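Local structure of putative enoyl-CoA hydratase/isomerase (Acinetobacter baumannii, 3FDU) at residues 103-108 and 186-191; 122-127 and 179-184. The protein probably acts on fatty acyl-CoA thioesters as a hydratase or isomerase of the crotonase superfamily. The protein carries 4 engineered substitutions. All coordinates share one frame; numbering follows the deposited sequence.

Contact 1 (103-108 and 186-191); sequences IIAVKG and EDAYAT
Lys107 lies across one face of the Tyr189 ring, and Ala105 meets the same ring at its edge. Here helix 188-200 packs by its first turn against the C-terminal end of strand 102-106, a central strand of the crotonase-fold sheet. The close packing is made by the two alanines and by the aliphatic chain of Lys107 lying on the Tyr189 ring. Ala105 CB points at the helix and sits 3.6 Å from Tyr189 CD1, near the ring plane. With Ala105 CB and Ala188 CB 4.4 Å apart, two small side chains let the helix come close. Val106 points away from the helix and its side chain packs on Ala126 of the next strand, yet its carbonyl oxygen still borders the methyl of Ala188. The Lys107 chain runs extended beyond CG, which carries CD past CZ and sets Lys107 CE over the middle of the ring, 3.6 Å from the Tyr189 centroid.

Beyond CE the contact opens to water, and polar, water-mediated links take over. Lys107 NZ lies farther along, 4.0 Å from the centroid of the Tyr189 ring, in a cation-pi interaction; Arg56 makes another with the same ring. The phenol oxygen is bonded to the carbonyl of Glu59, and it also accepts from a water that donates to Ala105 O, so the hydroxyl is linked through water to the strand backbone, while Lys107, just past the strand's end, covers the ring face.

Asp187, the N-cap of the helix, joins the polar side through a second water, which accepts from Lys107 NZ and donates to OD1. That same oxygen accepts a nearly straight bond (177° at the hydrogen) from well above the carboxylate plane, with Ala190 N 2.8 Å from Asp187 OD1.

Contact 2 (122-127 and 179-184); sequences DLVFAD and GLVNEI
Asn182 uses both its side chain and its backbone to hold Val124, and these two residues bury the most surface here. With CG beside its own backbone N (chi1 -75°), the amide of Asn182 swings back to the strand: Val124 N donates to Asn182 OD1 at 2.8 Å, reaching the oxygen from above the carbonyl plane, 40° out of it. The same two residues bond a second time, Asn182 N donating to Val124 O at 2.7 Å. The side-chain oxygen thus stands in for a main-chain carbonyl where 179-184 has not yet become a strand. Asn182 ND2 passes Leu123 CD2 and bonds to OE2 of Glu162 and to the carbonyl of His158, both of the second subunit, so the asparagine links sheet edge and subunit interface.

Val124 meets the loop with its branch point, Val124 CB lying 3.4 Å from Leu180 O, while its CG1 touches CG2 of Val181, the two side chains crossing at about a right angle. Beyond this, strand 183-184 adds a short parallel edge to the main sheet of the crotonase fold, pairing Phe125 with Glu183 and Ala126 with Ile184.

Ala126, third in buried area, packs on Val181, with Ala126 CB 4.0 Å from Val181 CG2. Its N-H makes a weak bond to Glu183 O, and Ala126 O receives a CA-H contact from Ile184 CA at 3.3 Å.

Contacts 1 and 2 share the main sheet: strands 102-106 and 123-126 are neighbours, probably bonded through Ile104 O to Phe125 N and Val106 N to Phe125 O. Strand 183-184 is followed, after a short turn, by helix 188-200, so the chain first pairs at the sheet edge in contact 2, then turns over its face in contact 1. Both are largely buried, but their chemistry differs. Contact 1 has no direct hydrogen bond across it and relies on packing, a cation-pi pair and waters near solvent; contact 2 is hydrogen-bonded edge pairing, part of it covered by a second subunit. Lys107 CG packs on Asp127 OD2 where the two contacts meet.

Contact 1 (103-108 and 186-191)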
loop_
_atom_site.group_PDB
_atom_site.type_symbol
_atom_site.label_atom_id
_atom_site.label_comp_id
_atom_site.label_asym_id
_atom_site.label_seq_id
_atom_site.Cartn_x
_atom_site.Cartn_y
_atom_site.Cartn_z
ATOM N N ILE A 103 -5.025 -13.164 -15.529
ATOM C CA ILE A 103 -5.675 -11.908 -15.795
ATOM C C ILE A 103 -7.161 -12.100 -15.558
ATOM O O ILE A 103 -7.698 -13.131 -15.928
ATOM C CB ILE A 103 -5.447 -11.423 -17.256
ATOM C CG1 ILE A 103 -3.933 -11.331 -17.586
ATOM C CG2 ILE A 103 -6.206 -10.112 -17.554
ATOM C CD1 ILE A 103 -3.668 -11.080 -19.077
ATOM N N ILE A 104 -7.808 -11.108 -14.924
ATOM C CA ILE A 104 -9.251 -11.114 -14.718
ATOM C C ILE A 104 -9.878 -9.915 -15.426
ATOM O O ILE A 104 -9.345 -8.775 -15.409
ATOM C CB ILE A 104 -9.619 -11.164 -13.217
ATOM C CG1 ILE A 104 -9.159 -12.550 -12.657
ATOM C CG2 ILE A 104 -11.171 -10.957 -13.032
ATOM C CD1 ILE A 104 -9.544 -12.876 -11.211
ATOM N N ALA A 105 -11.022 -10.139 -16.041
ATOM C CA ALA A 105 -11.711 -9.035 -16.696
ATOM C C ALA A 105 -13.111 -8.906 -16.091
ATOM O O ALA A 105 -13.839 -9.873 -16.083
ATOM C CB ALA A 105 -11.822 -9.293 -18.256
ATOM N N VAL A 106 -13.489 -7.712 -15.634
ATOM C CA VAL A 106 -14.741 -7.555 -14.885
ATOM C C VAL A 106 -15.739 -6.662 -15.647
ATOM O O VAL A 106 -15.373 -5.575 -16.084
ATOM C CB VAL A 106 -14.454 -6.904 -13.488
ATOM C CG1 VAL A 106 -15.743 -6.678 -12.689
ATOM C CG2 VAL A 106 -13.521 -7.818 -12.697
ATOM N N LYS A 107 -16.967 -7.141 -15.800
ATOM C CA LYS A 107 -18.129 -6.343 -16.232
ATOM C C LYS A 107 -19.220 -6.612 -15.196
ATOM O O LYS A 107 -19.254 -7.695 -14.584
ATOM C CB LYS A 107 -18.670 -6.826 -17.591
ATOM C CG LYS A 107 -17.836 -6.473 -18.806
ATOM C CD LYS A 107 -18.499 -6.957 -20.101
ATOM C CE LYS A 107 -17.527 -6.752 -21.201
ATOM N NZ LYS A 107 -18.056 -7.045 -22.592
ATOM N N GLY A 108 -20.082 -5.628 -14.984
ATOM C CA GLY A 108 -21.223 -5.797 -14.111
ATOM C C GLY A 108 -20.867 -6.171 -12.658
ATOM O O GLY A 108 -19.883 -5.690 -12.099
ATOM N N GLU A 186 -12.635 0.502 -22.481
ATOM C CA GLU A 186 -13.865 0.400 -23.282
ATOM C C GLU A 186 -14.347 -1.028 -23.479
ATOM O O GLU A 186 -15.547 -1.280 -23.405
ATOM C CB GLU A 186 -13.651 1.081 -24.678
ATOM N N ASP A 187 -13.434 -1.973 -23.754
ATOM C CA ASP A 187 -13.797 -3.378 -23.958
ATOM C C ASP A 187 -12.920 -4.275 -23.079
ATOM O O ASP A 187 -11.802 -4.644 -23.462
ATOM C CB ASP A 187 -13.575 -3.768 -25.417
ATOM C CG ASP A 187 -14.024 -5.176 -25.736
ATOM O OD1 ASP A 187 -14.058 -6.060 -24.859
ATOM O OD2 ASP A 187 -14.383 -5.408 -26.903
ATOM N N ALA A 188 -13.437 -4.605 -21.903
ATOM C CA ALA A 188 -12.680 -5.316 -20.900
ATOM C C ALA A 188 -12.186 -6.635 -21.418
ATOM O O ALA A 188 -11.014 -6.995 -21.169
ATOM C CB ALA A 188 -13.520 -5.472 -19.585
ATOM N N TYR A 189 -13.034 -7.354 -22.169
ATOM C CA TYR A 189 -12.659 -8.665 -22.658
ATOM C C TYR A 189 -11.641 -8.623 -23.809
ATOM O O TYR A 189 -10.755 -9.448 -23.842
ATOM C CB TYR A 189 -13.871 -9.512 -23.072
ATOM C CG TYR A 189 -14.898 -9.697 -21.944
ATOM C CD1 TYR A 189 -14.575 -9.369 -20.613
ATOM C CD2 TYR A 189 -16.152 -10.259 -22.207
ATOM C CE1 TYR A 189 -15.486 -9.576 -19.536
ATOM C CE2 TYR A 189 -17.101 -10.463 -21.153
ATOM C CZ TYR A 189 -16.765 -10.101 -19.821
ATOM O OH TYR A 189 -17.681 -10.309 -18.795
ATOM N N ALA A 190 -11.786 -7.701 -24.761
ATOM C CA ALA A 190 -10.752 -7.546 -25.810
ATOM C C ALA A 190 -9.432 -7.119 -25.181
ATOM O O ALA A 190 -8.382 -7.610 -25.567
ATOM C CB ALA A 190 -11.189 -6.491 -26.915
ATOM N N THR A 191 -9.465 -6.204 -24.210
ATOM C CA THR A 191 -8.211 -5.768 -23.597
ATOM C C THR A 191 -7.520 -6.937 -22.888
ATOM O O THR A 191 -6.277 -7.110 -22.957
ATOM C CB THR A 191 -8.416 -4.628 -22.569
ATOM O OG1 THR A 191 -8.873 -3.439 -23.225
ATOM C CG2 THR A 191 -7.090 -4.306 -21.863
HETATM O O HOH W 1 -16.571 -10.508 -16.164
HETATM O O HOH W 2 -16.614 -7.878 -24.960
#

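Contact 2 (122-127 and 179-184)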
loop_
_atom_site.group_PDB
_atom_site.type_symbol
_atom_site.label_atom_id
_atom_site.label_comp_id
_atom_site.label_asym_id
_atom_site.label_seq_id
_atom_site.Cartn_x
_atom_site.Cartn_y
_atom_site.Cartn_z
ATOM N N ASP A 122 -2.829 -11.218 -11.243
ATOM C CA ASP A 122 -1.757 -10.267 -11.523
ATOM C C ASP A 122 -2.213 -8.937 -12.120
ATOM O O ASP A 122 -1.646 -7.891 -11.812
ATOM C CB ASP A 122 -0.765 -10.950 -12.453
ATOM C CG ASP A 122 -0.280 -12.263 -11.869
ATOM O OD1 ASP A 122 0.220 -12.221 -10.724
ATOM O OD2 ASP A 122 -0.456 -13.323 -12.511
ATOM N N LEU A 123 -3.209 -9.004 -13.012
ATOM C CA LEU A 123 -3.748 -7.827 -13.735
ATOM C C LEU A 123 -5.269 -7.965 -13.800
ATOM O O LEU A 123 -5.801 -9.074 -13.937
ATOM C CB LEU A 123 -3.237 -7.783 -15.166
ATOM C CG LEU A 123 -1.714 -7.988 -15.279
ATOM C CD1 LEU A 123 -1.369 -8.222 -16.722
ATOM C CD2 LEU A 123 -1.089 -6.777 -14.708
ATOM N N VAL A 124 -5.938 -6.835 -13.635
ATOM C CA VAL A 124 -7.369 -6.786 -13.657
ATOM C C VAL A 124 -7.847 -5.630 -14.516
ATOM O O VAL A 124 -7.386 -4.480 -14.331
ATOM C CB VAL A 124 -7.929 -6.575 -12.247
ATOM C CG1 VAL A 124 -9.455 -6.526 -12.311
ATOM C CG2 VAL A 124 -7.498 -7.720 -11.305
ATOM N N PHE A 125 -8.729 -5.937 -15.479
ATOM C CA PHE A 125 -9.331 -4.894 -16.301
ATOM C C PHE A 125 -10.842 -4.853 -16.043
ATOM O O PHE A 125 -11.476 -5.886 -15.854
ATOM C CB PHE A 125 -9.035 -5.115 -17.801
ATOM C CG PHE A 125 -7.560 -5.227 -18.102
ATOM C CD1 PHE A 125 -6.730 -4.082 -18.042
ATOM C CD2 PHE A 125 -6.985 -6.469 -18.387
ATOM C CE1 PHE A 125 -5.330 -4.191 -18.312
ATOM C CE2 PHE A 125 -5.621 -6.556 -18.683
ATOM C CZ PHE A 125 -4.806 -5.403 -18.618
ATOM N N ALA A 126 -11.407 -3.663 -15.997
ATOM C CA ALA A 126 -12.865 -3.550 -15.810
ATOM C C ALA A 126 -13.398 -2.500 -16.769
ATOM O O ALA A 126 -12.641 -1.641 -17.258
ATOM C CB ALA A 126 -13.170 -3.130 -14.370
ATOM N N ASP A 127 -14.702 -2.534 -17.025
ATOM C CA ASP A 127 -15.315 -1.406 -17.707
ATOM C C ASP A 127 -16.195 -0.669 -16.680
ATOM O O ASP A 127 -16.240 -1.071 -15.502
ATOM C CB ASP A 127 -16.069 -1.856 -18.993
ATOM C CG ASP A 127 -17.363 -2.645 -18.706
ATOM O OD1 ASP A 127 -17.882 -2.631 -17.545
ATOM O OD2 ASP A 127 -17.894 -3.268 -19.678
ATOM N N GLY A 179 -6.529 0.222 -6.178
ATOM C CA GLY A 179 -5.595 -0.690 -6.814
ATOM C C GLY A 179 -6.096 -2.111 -7.103
ATOM O O GLY A 179 -5.295 -2.987 -7.419
ATOM N N LEU A 180 -7.406 -2.332 -6.970
ATOM C CA LEU A 180 -8.036 -3.597 -7.285
ATOM C C LEU A 180 -8.122 -3.809 -8.796
ATOM O O LEU A 180 -8.161 -4.939 -9.261
ATOM C CB LEU A 180 -9.458 -3.620 -6.681
ATOM C CG LEU A 180 -9.528 -3.785 -5.134
ATOM C CD1 LEU A 180 -10.971 -3.457 -4.616
ATOM C CD2 LEU A 180 -9.174 -5.246 -4.783
ATOM N N VAL A 181 -8.204 -2.704 -9.552
ATOM C CA VAL A 181 -8.324 -2.783 -11.009
ATOM C C VAL A 181 -7.095 -2.032 -11.561
ATOM O O VAL A 181 -6.740 -0.981 -11.042
ATOM C CB VAL A 181 -9.666 -2.067 -11.447
ATOM C CG1 VAL A 181 -9.664 -1.581 -12.867
ATOM C CG2 VAL A 181 -10.920 -2.945 -11.111
ATOM N N ASN A 182 -6.461 -2.544 -12.613
ATOM C CA ASN A 182 -5.309 -1.858 -13.271
ATOM C C ASN A 182 -5.731 -0.679 -14.151
ATOM O O ASN A 182 -5.081 0.395 -14.181
ATOM C CB ASN A 182 -4.539 -2.878 -14.160
ATOM C CG ASN A 182 -3.703 -3.833 -13.321
ATOM O OD1 ASN A 182 -4.234 -4.755 -12.693
ATOM N ND2 ASN A 182 -2.411 -3.549 -13.220
ATOM N N GLU A 183 -6.816 -0.872 -14.896
ATOM C CA GLU A 183 -7.278 0.184 -15.819
ATOM C C GLU A 183 -8.786 -0.002 -16.106
ATOM O O GLU A 183 -9.271 -1.124 -16.181
ATOM C CB GLU A 183 -6.481 0.060 -17.133
ATOM C CG GLU A 183 -6.847 0.997 -18.241
ATOM C CD GLU A 183 -5.900 0.850 -19.466
ATOM O OE1 GLU A 183 -5.022 -0.051 -19.466
ATOM O OE2 GLU A 183 -6.041 1.621 -20.435
ATOM N N ILE A 184 -9.500 1.104 -16.298
ATOM C CA ILE A 184 -10.889 1.057 -16.783
ATOM C C ILE A 184 -10.819 1.231 -18.312
ATOM O O ILE A 184 -10.220 2.215 -18.834
ATOM C CB ILE A 184 -11.750 2.176 -16.108
ATOM C CG1 ILE A 184 -11.769 2.030 -14.570
ATOM C CG2 ILE A 184 -13.199 2.187 -16.731
ATOM C CD1 ILE A 184 -12.336 3.314 -13.841
#